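Side-chain contacts in phycocyanobilin lyase subunit beta (Nostoc sp. PCC 7120, PDB 5N3U), which is probably required, together with its CpcE partner subunit, as a lyase for attaching the bilin chromophore to the phycocyanin alpha chain CpcA: residues 35-40 and 50-55; 116-121 and 136-141; 62-67 and 91-96. All coordinates share one frame; numbering follows the deposited sequence.

Interaction 1: 35-40 and 50-55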
loop_
_atom_site.group_PDB
_atom_site.type_symbol
_atom_site.label_atom_id
_atom_site.label_comp_id
_atom_site.label_asym_id
_atom_site.label_seq_id
_atom_site.Cartn_x
_atom_site.Cartn_y
_atom_site.Cartn_z
ATOM N N PRO B 35 25.211 3.303 3.058
ATOM C CA PRO B 35 24.245 2.430 2.355
ATOM C C PRO B 35 23.672 1.279 3.207
ATOM O O PRO B 35 22.496 0.946 3.109
ATOM C CB PRO B 35 25.062 1.870 1.205
ATOM C CG PRO B 35 26.201 2.838 1.091
ATOM C CD PRO B 35 26.555 3.146 2.475
ATOM N N THR B 36 24.506 0.675 4.040
ATOM C CA THR B 36 24.022 -0.360 4.951
ATOM C C THR B 36 23.032 0.184 5.923
ATOM O O THR B 36 22.019 -0.454 6.189
ATOM C CB THR B 36 25.212 -1.077 5.680
ATOM O OG1 THR B 36 26.049 -1.648 4.679
ATOM C CG2 THR B 36 24.730 -2.225 6.555
ATOM N N LEU B 37 23.291 1.345 6.490
ATOM C CA LEU B 37 22.363 1.911 7.444
ATOM C C LEU B 37 20.999 2.079 6.740
ATOM O O LEU B 37 19.973 1.753 7.321
ATOM C CB LEU B 37 22.816 3.246 8.026
ATOM C CG LEU B 37 24.053 3.094 9.011
ATOM C CD1 LEU B 37 24.757 4.402 9.268
ATOM C CD2 LEU B 37 23.607 2.552 10.374
ATOM N N ILE B 38 21.027 2.635 5.527
ATOM C CA ILE B 38 19.754 2.886 4.794
ATOM C C ILE B 38 19.050 1.534 4.557
ATOM O O ILE B 38 17.818 1.406 4.741
ATOM C CB ILE B 38 20.077 3.634 3.507
ATOM C CG1 ILE B 38 20.543 5.030 3.932
ATOM C CG2 ILE B 38 18.849 3.682 2.584
ATOM C CD1 ILE B 38 21.228 5.681 2.791
ATOM N N ALA B 39 19.805 0.518 4.188
ATOM C CA ALA B 39 19.240 -0.786 3.891
ATOM C C ALA B 39 18.541 -1.393 5.128
ATOM O O ALA B 39 17.615 -2.129 4.974
ATOM C CB ALA B 39 20.310 -1.724 3.394
ATOM N N VAL B 40 18.964 -1.034 6.335
ATOM C CA VAL B 40 18.337 -1.514 7.541
ATOM C C VAL B 40 16.842 -1.147 7.568
ATOM O O VAL B 40 16.065 -1.876 8.149
ATOM C CB VAL B 40 19.037 -1.022 8.813
ATOM C CG1 VAL B 40 18.221 -1.300 10.061
ATOM C CG2 VAL B 40 20.411 -1.690 8.903
ATOM N N ALA B 50 15.191 2.469 13.928
ATOM C CA ALA B 50 15.358 3.742 14.669
ATOM C C ALA B 50 16.817 3.985 15.063
ATOM O O ALA B 50 17.309 5.108 15.006
ATOM C CB ALA B 50 14.443 3.809 15.878
ATOM N N ILE B 51 17.558 2.924 15.341
ATOM C CA ILE B 51 18.993 3.053 15.559
ATOM C C ILE B 51 19.742 3.449 14.291
ATOM O O ILE B 51 20.676 4.276 14.322
ATOM C CB ILE B 51 19.582 1.728 16.151
ATOM C CG1 ILE B 51 19.158 1.605 17.620
ATOM C CG2 ILE B 51 21.096 1.601 15.976
ATOM C CD1 ILE B 51 18.937 0.161 18.077
ATOM N N ALA B 52 19.407 2.829 13.166
ATOM C CA ALA B 52 20.082 3.183 11.923
ATOM C C ALA B 52 19.805 4.629 11.559
ATOM O O ALA B 52 20.696 5.352 11.093
ATOM C CB ALA B 52 19.680 2.254 10.811
ATOM N N SER B 53 18.587 5.062 11.778
ATOM C CA SER B 53 18.191 6.426 11.451
ATOM C C SER B 53 18.983 7.405 12.341
ATOM O O SER B 53 19.596 8.339 11.831
ATOM C CB SER B 53 16.733 6.609 11.654
ATOM O OG SER B 53 16.349 7.956 11.385
ATOM N N THR B 54 18.966 7.182 13.660
ATOM C CA THR B 54 19.774 8.016 14.578
ATOM C C THR B 54 21.225 8.151 14.129
ATOM O O THR B 54 21.769 9.255 14.100
ATOM C CB THR B 54 19.654 7.477 16.014
ATOM O OG1 THR B 54 18.278 7.548 16.346
ATOM C CG2 THR B 54 20.424 8.384 17.025
ATOM N N ALA B 55 21.846 7.048 13.763
ATOM C CA ALA B 55 23.139 7.039 13.203
ATOM C C ALA B 55 23.254 7.925 11.965
ATOM O O ALA B 55 24.243 8.676 11.795
ATOM C CB ALA B 55 23.543 5.621 12.838
#
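Leu37 and Ala52 sit opposite each other where helix segments 35-40 and 50-55 come together, their CA atoms 5.2 Å apart. The leucine lies over the second helix with both methyls: CD2 settles between Ala52 and Ala55, 3.9 Å from Ala52 CA and 3.9 Å from Ala55 CB, while CD1 rests on the Ala55 methyl alone. This straddling follows from the first torsion of Leu37, which turns CG away from the carbonyl carbon and beside the backbone N (chi1 -70°). Ala52 answers with its methyl, which enters between the Leu37 backbone and Val40: Ala52 CB is 3.5 Å from Leu37 O and 3.9 Å from Val40 CB. Val40 adds CG1, placed anti to its own backbone N (chi1 169°), against the same methyl. The two helices run roughly antiparallel, 144° between their directions, as in the helical hairpins from which HEAT-like alpha solenoids are built, and the small alanines on helix 46-59 are consistent with a closest approach of 8.6 Å between the segment axes. The contact between the segments is apolar, apart from the Leu37 carbonyl oxygen that the Ala52 methyl meets. On other faces of the pair, Ser53 OG is hydrogen-bonded to Thr85 OG1, and Ile38 packs on Leu56 and on Leu67 of helix 64-69. Leu37 also touches Leu56, extending the apolar patch one residue along helix 46-59.

Interaction 2: 116-121 and 136-141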
loop_
_atom_site.group_PDB
_atom_site.type_symbol
_atom_site.label_atom_id
_atom_site.label_comp_id
_atom_site.label_asym_id
_atom_site.label_seq_id
_atom_site.Cartn_x
_atom_site.Cartn_y
_atom_site.Cartn_z
ATOM N N LYS B 116 5.800 17.259 8.248
ATOM C CA LYS B 116 6.598 17.829 9.329
ATOM C C LYS B 116 7.915 18.362 8.851
ATOM O O LYS B 116 8.293 19.487 9.194
ATOM C CB LYS B 116 6.810 16.839 10.440
ATOM C CG LYS B 116 7.496 17.426 11.684
ATOM C CD LYS B 116 7.623 16.389 12.793
ATOM C CE LYS B 116 8.205 16.980 14.055
ATOM N NZ LYS B 116 8.649 15.847 14.918
ATOM N N GLY B 117 8.644 17.565 8.091
ATOM C CA GLY B 117 9.909 17.957 7.584
ATOM C C GLY B 117 9.920 19.222 6.724
ATOM O O GLY B 117 10.815 20.046 6.839
ATOM N N LEU B 118 8.896 19.376 5.918
ATOM C CA LEU B 118 8.824 20.496 4.997
ATOM C C LEU B 118 8.909 21.856 5.746
ATOM O O LEU B 118 9.298 22.865 5.136
ATOM C CB LEU B 118 7.575 20.440 4.203
ATOM C CG LEU B 118 7.710 19.532 2.995
ATOM C CD1 LEU B 118 6.383 19.326 2.367
ATOM C CD2 LEU B 118 8.731 20.118 1.988
ATOM N N GLY B 119 8.477 21.925 7.008
ATOM C CA GLY B 119 8.483 23.236 7.685
ATOM C C GLY B 119 9.734 23.510 8.450
ATOM O O GLY B 119 9.833 24.517 9.127
ATOM N N ASN B 120 10.706 22.619 8.408
ATOM C CA ASN B 120 11.837 22.683 9.288
ATOM C C ASN B 120 13.200 22.520 8.633
ATOM O O ASN B 120 14.184 22.403 9.293
ATOM C CB ASN B 120 11.579 21.615 10.400
ATOM C CG ASN B 120 10.330 21.975 11.231
ATOM O OD1 ASN B 120 9.174 21.405 11.162
ATOM N ND2 ASN B 120 10.502 23.013 11.910
ATOM N N LEU B 121 13.301 22.562 7.314
ATOM C CA LEU B 121 14.593 22.452 6.689
ATOM C C LEU B 121 15.442 23.779 6.901
ATOM O O LEU B 121 14.917 24.865 7.118
ATOM C CB LEU B 121 14.416 22.211 5.181
ATOM C CG LEU B 121 13.592 20.965 4.827
ATOM C CD1 LEU B 121 13.615 20.758 3.306
ATOM C CD2 LEU B 121 14.181 19.763 5.493
ATOM N N LYS B 136 8.992 28.899 0.333
ATOM C CA LYS B 136 7.762 29.216 -0.281
ATOM C C LYS B 136 7.175 28.013 -1.026
ATOM O O LYS B 136 5.988 27.826 -1.027
ATOM C CB LYS B 136 7.941 30.465 -1.204
ATOM C CG LYS B 136 6.791 30.727 -2.156
ATOM C CD LYS B 136 5.478 31.115 -1.476
ATOM C CE LYS B 136 4.334 31.266 -2.509
ATOM N NZ LYS B 136 2.972 31.314 -1.912
ATOM N N LYS B 137 7.992 27.193 -1.633
ATOM C CA LYS B 137 7.479 25.991 -2.285
ATOM C C LYS B 137 6.983 25.011 -1.217
ATOM O O LYS B 137 6.023 24.309 -1.407
ATOM C CB LYS B 137 8.592 25.278 -3.068
ATOM C CG LYS B 137 9.243 26.023 -4.200
ATOM C CD LYS B 137 8.272 26.486 -5.264
ATOM C CE LYS B 137 7.714 25.305 -6.104
ATOM N NZ LYS B 137 6.601 25.994 -6.883
ATOM N N ALA B 138 7.676 24.951 -0.077
ATOM C CA ALA B 138 7.229 24.088 1.007
ATOM C C ALA B 138 5.854 24.489 1.492
ATOM O O ALA B 138 4.949 23.661 1.594
ATOM C CB ALA B 138 8.229 24.121 2.125
ATOM N N LEU B 139 5.668 25.793 1.654
ATOM C CA LEU B 139 4.400 26.331 2.031
ATOM C C LEU B 139 3.344 25.947 1.052
ATOM O O LEU B 139 2.282 25.448 1.462
ATOM C CB LEU B 139 4.514 27.890 2.183
ATOM C CG LEU B 139 3.190 28.610 2.392
ATOM C CD1 LEU B 139 2.535 28.131 3.671
ATOM C CD2 LEU B 139 3.376 30.148 2.398
ATOM N N GLU B 140 3.588 26.103 -0.239
ATOM C CA GLU B 140 2.551 25.762 -1.246
ATOM C C GLU B 140 2.119 24.324 -1.079
ATOM O O GLU B 140 0.956 23.992 -1.185
ATOM C CB GLU B 140 3.041 25.977 -2.694
ATOM C CG GLU B 140 3.272 27.439 -3.066
ATOM C CD GLU B 140 4.218 27.703 -4.325
ATOM O OE1 GLU B 140 4.618 26.786 -5.155
ATOM O OE2 GLU B 140 4.647 28.878 -4.456
ATOM N N THR B 141 3.082 23.428 -0.845
ATOM C CA THR B 141 2.721 22.028 -0.710
ATOM C C THR B 141 1.952 21.795 0.545
ATOM O O THR B 141 1.015 20.995 0.534
ATOM C CB THR B 141 3.986 21.138 -0.726
ATOM O OG1 THR B 141 4.430 21.144 -2.073
ATOM C CG2 THR B 141 3.668 19.675 -0.538
#
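Leu118 and Ala138 bring the two backbones closest, with CA atoms 5.6 Å apart, near the end of helix 108-118, where the chain passes the side of helix 130-145. The small side chain permits this: Ala138 CB lies 3.4 Å from Leu118 O, so a methyl is set against a main-chain carbonyl oxygen. Leu118 then spreads its two methyls along the second helix. CD2 comes to 4.0 Å from Ala138 CB, and CD1 reaches one turn further on, 4.0 Å from Thr141 CG2. The threonine meets the leucine crosswise, the two side chains lying at about a right angle, and it offers carbon rather than oxygen because CG2 is the branch anti to the backbone N while OG1 stays beside that N (chi1 -73°). All three touching residues are buried. The charged side chains of 136-141 lie off this interface: Lys137 NZ donates to Glu140 OE1 at 2.7 Å, on the syn lone pair of that oxygen, and also forms a salt bridge with Asp64 of the alpha subunit. Within the HEAT-repeat array, Leu118 also packs on Leu95, Leu98 and Ile99 of helix 95-104, and Thr141 touches Ile99. Leu139 points away from this contact and packs on helices 151-163 and 171-184, so that helix 130-145 lies between these and helix 95-104.

Interaction 3: 62-67 and 91-96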
loop_
_atom_site.group_PDB
_atom_site.type_symbol
_atom_site.label_atom_id
_atom_site.label_comp_id
_atom_site.label_asym_id
_atom_site.label_seq_id
_atom_site.Cartn_x
_atom_site.Cartn_y
_atom_site.Cartn_z
ATOM N N VAL B 62 26.584 14.896 5.161
ATOM C CA VAL B 62 27.312 14.019 4.280
ATOM C C VAL B 62 26.453 12.786 3.765
ATOM O O VAL B 62 26.725 12.219 2.695
ATOM C CB VAL B 62 28.625 13.501 4.965
ATOM C CG1 VAL B 62 28.326 12.614 6.180
ATOM C CG2 VAL B 62 29.500 12.768 3.963
ATOM N N ALA B 63 25.536 12.330 4.600
ATOM C CA ALA B 63 24.627 11.219 4.208
ATOM C C ALA B 63 23.473 11.649 3.291
ATOM O O ALA B 63 22.818 10.775 2.721
ATOM C CB ALA B 63 24.090 10.576 5.412
ATOM N N VAL B 64 23.185 12.952 3.185
ATOM C CA VAL B 64 22.006 13.397 2.451
ATOM C C VAL B 64 21.964 12.907 0.988
ATOM O O VAL B 64 20.950 12.399 0.615
ATOM C CB VAL B 64 21.807 14.923 2.578
ATOM C CG1 VAL B 64 20.753 15.404 1.599
ATOM C CG2 VAL B 64 21.426 15.206 3.958
ATOM N N PRO B 65 23.054 12.980 0.191
ATOM C CA PRO B 65 22.992 12.513 -1.171
ATOM C C PRO B 65 22.566 11.053 -1.335
ATOM O O PRO B 65 21.767 10.708 -2.241
ATOM C CB PRO B 65 24.457 12.680 -1.665
ATOM C CG PRO B 65 24.879 13.905 -0.979
ATOM C CD PRO B 65 24.307 13.732 0.425
ATOM N N GLN B 66 23.129 10.178 -0.519
ATOM C CA GLN B 66 22.721 8.770 -0.573
ATOM C C GLN B 66 21.327 8.549 -0.025
ATOM O O GLN B 66 20.542 7.756 -0.597
ATOM C CB GLN B 66 23.751 7.906 0.151
ATOM C CG GLN B 66 24.983 7.635 -0.759
ATOM C CD GLN B 66 26.131 7.142 0.052
ATOM O OE1 GLN B 66 26.593 7.850 0.938
ATOM N NE2 GLN B 66 26.566 5.931 -0.187
ATOM N N LEU B 67 20.985 9.210 1.060
ATOM C CA LEU B 67 19.564 9.145 1.473
ATOM C C LEU B 67 18.621 9.561 0.343
ATOM O O LEU B 67 17.635 8.906 0.118
ATOM C CB LEU B 67 19.297 9.984 2.626
ATOM C CG LEU B 67 19.745 9.428 3.987
ATOM C CD1 LEU B 67 19.831 10.569 4.961
ATOM C CD2 LEU B 67 18.770 8.390 4.524
ATOM N N ASP B 91 18.579 19.184 5.878
ATOM C CA ASP B 91 19.311 19.758 4.776
ATOM C C ASP B 91 18.260 20.098 3.714
ATOM O O ASP B 91 17.538 19.236 3.219
ATOM C CB ASP B 91 20.339 18.741 4.308
ATOM C CG ASP B 91 21.202 19.185 3.135
ATOM O OD1 ASP B 91 20.765 19.806 2.152
ATOM O OD2 ASP B 91 22.374 18.756 3.092
ATOM N N PRO B 92 18.207 21.369 3.277
ATOM C CA PRO B 92 17.183 21.826 2.323
ATOM C C PRO B 92 17.326 21.252 0.929
ATOM O O PRO B 92 16.403 21.394 0.122
ATOM C CB PRO B 92 17.378 23.380 2.348
ATOM C CG PRO B 92 18.838 23.526 2.680
ATOM C CD PRO B 92 19.090 22.493 3.681
ATOM N N ARG B 93 18.401 20.521 0.635
ATOM C CA ARG B 93 18.468 19.802 -0.626
ATOM C C ARG B 93 17.408 18.688 -0.731
ATOM O O ARG B 93 17.118 18.257 -1.793
ATOM C CB ARG B 93 19.814 19.204 -0.870
ATOM C CG ARG B 93 20.952 20.241 -1.092
ATOM C CD ARG B 93 22.243 19.479 -1.250
ATOM N NE ARG B 93 22.695 18.952 0.028
ATOM C CZ ARG B 93 23.726 18.119 0.177
ATOM N NH1 ARG B 93 24.463 17.775 -0.842
ATOM N NH2 ARG B 93 24.032 17.656 1.380
ATOM N N ALA B 94 16.815 18.316 0.378
ATOM C CA ALA B 94 15.750 17.304 0.423
ATOM C C ALA B 94 14.381 17.867 0.085
ATOM O O ALA B 94 13.411 17.132 0.094
ATOM C CB ALA B 94 15.737 16.713 1.836
ATOM N N LEU B 95 14.273 19.161 -0.194
ATOM C CA LEU B 95 12.962 19.758 -0.483
ATOM C C LEU B 95 12.109 18.957 -1.528
ATOM O O LEU B 95 10.936 18.574 -1.289
ATOM C CB LEU B 95 13.178 21.163 -0.969
ATOM C CG LEU B 95 11.904 21.881 -1.392
ATOM C CD1 LEU B 95 11.014 22.183 -0.220
ATOM C CD2 LEU B 95 12.155 23.162 -2.201
ATOM N N ASP B 96 12.676 18.727 -2.697
ATOM C CA ASP B 96 11.854 18.106 -3.790
ATOM C C ASP B 96 11.421 16.679 -3.457
ATOM O O ASP B 96 10.322 16.322 -3.745
ATOM C CB ASP B 96 12.620 18.131 -5.111
ATOM C CG ASP B 96 12.844 19.596 -5.651
ATOM O OD1 ASP B 96 12.064 20.589 -5.356
ATOM O OD2 ASP B 96 13.810 19.762 -6.412
#
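An ion pair formed within one segment is what the apolar side chains of the other lean on: Val64 and Pro65 pack against the joined groups of Asp91 and Arg93. Arg93 grips the carboxylate side-on, NE to Asp91 OD1 at 3.0 Å and NH2 to Asp91 OD2 at 2.6 Å, with both oxygens close to the guanidinium plane. Asp91 OD1 also accepts Arg93 N at 2.9 Å, on its anti side, which makes an Asx turn. The Arg93 chain bends at chi3 (-74°) to bring its guanidinium there. Val64 CG1 lies over one face of the guanidinium, and Val64 CB is 3.7 Å from Arg93 NH2. The other methyl, CG2, touches Asp91 CB at 3.7 Å. Pro65 CG approaches Arg93 NH1 at a slant, 3.9 Å away. With an alanine in place of Asp91, the guanidinium would probably lose this two-pronged grip and swing more freely off Val64, and the Arg93 amide its turn acceptor. Arg93 NH1 donates to Gly140 O of the alpha subunit, and Pro65 packs on Pro142 of that chain. The Asx turn leads into helix 95-104 through a 3-10 turn, and the contact joins it to helix 64-69, consistent with a HEAT-repeat solenoid.

From the N terminus, interaction 1 comes first and closes a short loop, bringing helix 46-59 back against helix 34-40. Interaction 3 opens at the entry to helix 64-69; it closes after helix 76-89, at the approach to helix 95-104. Interaction 2 follows, joining the end of helix 108-118 to helix 130-145. The three are in series, neither nesting nor crossing. Interactions 1 and 3 meet where Pro35 and Ile38 rest on Gln66 and Leu67; interactions 3 and 2 meet where Leu95 packs on Leu118 and Leu121 lies against Pro92. Interactions 1 and 2, with centres about 24 Å apart, do not touch, so 62-67 with 91-96 bridges them along the solenoid.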